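Local coordinates for ectonucleoside triphosphate diphosphohydrolase 4 (Homo sapiens, PDB 6WG5), which belongs to the GDA1/CD39 family of nucleoside phosphatases, whose fold is related to that of actin and other actin-like ATPases, at residues Y178-I183 and Y271-A276. Numbering follows the deposited sequence. Where two conformers were deposited one is given.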
loop_
_atom_site.group_PDB
_atom_site.type_symbol
_atom_site.label_atom_id
_atom_site.label_comp_id
_atom_site.label_asym_id
_atom_site.label_seq_id
_atom_site.Cartn_x
_atom_site.Cartn_y
_atom_site.Cartn_z
ATOM N N TYR A 178 8.282 1.298 1.444
ATOM C CA TYR A 178 8.537 1.506 0.021
ATOM C C TYR A 178 7.326 2.116 -0.674
ATOM O O TYR A 178 7.469 3.016 -1.509
ATOM C CB TYR A 178 8.921 0.182 -0.644
ATOM C CG TYR A 178 10.283 -0.359 -0.252
ATOM C CD1 TYR A 178 11.320 0.490 0.114
ATOM C CD2 TYR A 178 10.532 -1.726 -0.262
ATOM C CE1 TYR A 178 12.561 -0.005 0.463
ATOM C CE2 TYR A 178 11.771 -2.229 0.085
ATOM C CZ TYR A 178 12.781 -1.365 0.446
ATOM O OH TYR A 178 14.016 -1.862 0.794
ATOM N N ALA A 179 6.124 1.641 -0.349
ATOM C CA ALA A 179 4.925 2.218 -0.949
ATOM C C ALA A 179 4.737 3.663 -0.506
ATOM O O ALA A 179 4.321 4.514 -1.300
ATOM C CB ALA A 179 3.700 1.380 -0.591
ATOM N N TRP A 180 5.042 3.959 0.759
ATOM C CA TRP A 180 4.930 5.328 1.244
ATOM C C TRP A 180 5.922 6.242 0.535
ATOM O O TRP A 180 5.591 7.384 0.194
ATOM C CB TRP A 180 5.143 5.358 2.758
ATOM C CG TRP A 180 5.056 6.725 3.356
ATOM C CD1 TRP A 180 3.938 7.339 3.839
ATOM C CD2 TRP A 180 6.134 7.648 3.543
ATOM N NE1 TRP A 180 4.254 8.590 4.314
ATOM C CE2 TRP A 180 5.597 8.803 4.143
ATOM C CE3 TRP A 180 7.504 7.609 3.261
ATOM C CZ2 TRP A 180 6.377 9.909 4.465
ATOM C CZ3 TRP A 180 8.278 8.710 3.580
ATOM C CH2 TRP A 180 7.714 9.844 4.175
ATOM N N ILE A 181 7.143 5.753 0.298
ATOM C CA ILE A 181 8.128 6.529 -0.452
ATOM C C ILE A 181 7.649 6.750 -1.879
ATOM O O ILE A 181 7.803 7.841 -2.444
ATOM C CB ILE A 181 9.499 5.827 -0.420
ATOM C CG1 ILE A 181 10.075 5.838 0.998
ATOM C CG2 ILE A 181 10.478 6.496 -1.390
ATOM C CD1 ILE A 181 11.306 4.965 1.166
ATOM N N GLY A 182 7.059 5.719 -2.486
ATOM C CA GLY A 182 6.650 5.826 -3.877
ATOM C C GLY A 182 5.650 6.942 -4.108
ATOM O O GLY A 182 5.804 7.751 -5.026
ATOM N N ILE A 183 4.608 7.004 -3.277
ATOM C CA ILE A 183 3.555 7.990 -3.501
ATOM C C ILE A 183 4.078 9.396 -3.239
ATOM O O ILE A 183 3.822 10.320 -4.019
ATOM C CB ILE A 183 2.319 7.671 -2.637
ATOM C CG1 ILE A 183 1.173 8.615 -3.007
ATOM C CG2 ILE A 183 2.642 7.776 -1.145
ATOM C CD1 ILE A 183 -0.118 8.360 -2.256
ATOM N N TYR A 271 13.405 10.520 7.746
ATOM C CA TYR A 271 11.981 10.389 8.016
ATOM C C TYR A 271 11.724 9.269 9.012
ATOM O O TYR A 271 12.417 8.247 9.006
ATOM C CB TYR A 271 11.193 10.097 6.729
ATOM C CG TYR A 271 11.169 11.248 5.756
ATOM C CD1 TYR A 271 10.189 12.225 5.836
ATOM C CD2 TYR A 271 12.126 11.360 4.758
ATOM C CE1 TYR A 271 10.163 13.283 4.955
ATOM C CE2 TYR A 271 12.110 12.414 3.870
ATOM C CZ TYR A 271 11.126 13.374 3.973
ATOM O OH TYR A 271 11.100 14.430 3.093
ATOM N N ARG A 272 10.735 9.483 9.875
ATOM C CA ARG A 272 10.198 8.448 10.750
ATOM C C ARG A 272 8.804 8.096 10.248
ATOM O O ARG A 272 7.904 8.944 10.274
ATOM C CB ARG A 272 10.147 8.931 12.201
ATOM C CG ARG A 272 9.759 7.856 13.204
ATOM C CD ARG A 272 9.555 8.421 14.605
ATOM N NE ARG A 272 10.442 9.554 14.884
ATOM C CZ ARG A 272 10.041 10.774 15.239
ATOM N NH1 ARG A 272 10.944 11.720 15.467
ATOM N NH2 ARG A 272 8.753 11.057 15.388
ATOM N N VAL A 273 8.629 6.860 9.786
ATOM C CA VAL A 273 7.374 6.415 9.190
ATOM C C VAL A 273 6.821 5.252 10.000
ATOM O O VAL A 273 7.535 4.281 10.277
ATOM C CB VAL A 273 7.559 6.012 7.716
ATOM C CG1 VAL A 273 6.229 5.593 7.109
ATOM C CG2 VAL A 273 8.166 7.161 6.928
ATOM N N TYR A 274 5.546 5.354 10.369
ATOM C CA TYR A 274 4.829 4.294 11.060
ATOM C C TYR A 274 4.101 3.438 10.036
ATOM O O TYR A 274 3.456 3.969 9.129
ATOM C CB TYR A 274 3.839 4.894 12.059
ATOM C CG TYR A 274 2.787 3.938 12.581
ATOM C CD1 TYR A 274 1.515 3.907 12.027
ATOM C CD2 TYR A 274 3.060 3.082 13.639
ATOM C CE1 TYR A 274 0.546 3.048 12.505
ATOM C CE2 TYR A 274 2.096 2.214 14.125
ATOM C CZ TYR A 274 0.840 2.205 13.556
ATOM O OH TYR A 274 -0.124 1.345 14.033
ATOM N N VAL A 275 4.219 2.120 10.173
ATOM C CA VAL A 275 3.611 1.174 9.243
ATOM C C VAL A 275 2.950 0.066 10.048
ATOM O O VAL A 275 3.601 -0.578 10.876
ATOM C CB VAL A 275 4.646 0.584 8.263
ATOM C CG1 VAL A 275 3.984 -0.412 7.318
ATOM C CG2 VAL A 275 5.321 1.689 7.476
ATOM N N ALA A 276 1.660 -0.160 9.803
ATOM C CA ALA A 276 0.920 -1.213 10.483
ATOM C C ALA A 276 0.057 -1.955 9.476
ATOM O O ALA A 276 -0.604 -1.329 8.642
ATOM C CB ALA A 276 0.049 -0.644 11.609
#
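W180 bridges the two segments by itself, resting one face of its indole on V273 and turning its rim to Y271. The V273 methyl CG2 lies over the six-membered ring, 3.7 Å from the centroid and 10° off the ring normal, which meets the geometry of a CH-pi contact. CG1, the second methyl, reaches back toward the middle of the indole, 4.1 Å from both CG and CD2 of W180, so the branched side chain spreads along one face instead of touching at a single point. Y271 comes from another direction: its CD1 approaches W180 CH2 to 3.8 Å near the indole plane. With centroids 5.6 Å apart and ring planes at 63°, this is an edge-to-face pair in which W180 supplies the edge and Y271 the face, although CH2 meets the tyrosine ring obliquely, beside CD1 and CG.

No hydrogen bond links the segments; the contacts across the 161 Å² they bury are between side-chain carbons. The long reach of W180 depends on its first torsion: CG stands anti to the backbone N (chi1 180°), carrying the indole out from the helix. Even at the closest backbone approach, W180 CA and V273 CA are 8.4 Å apart. Y271 and V273, two residues apart on one strand, both project toward the helix, whereas R272 between them points away.

Beyond these three side chains, F258 of neighbouring strand 255-259 touches both W180 and V273, and the Y271 ring forms a cation-pi contact with R216. Helix 172-186 thus meets strand 270-279 through W180, while I181 adds a contact to F258 in the same mixed sheet: a buried helix-on-sheet contact in the alpha/beta, actin-like fold of the GDA1/CD39 family.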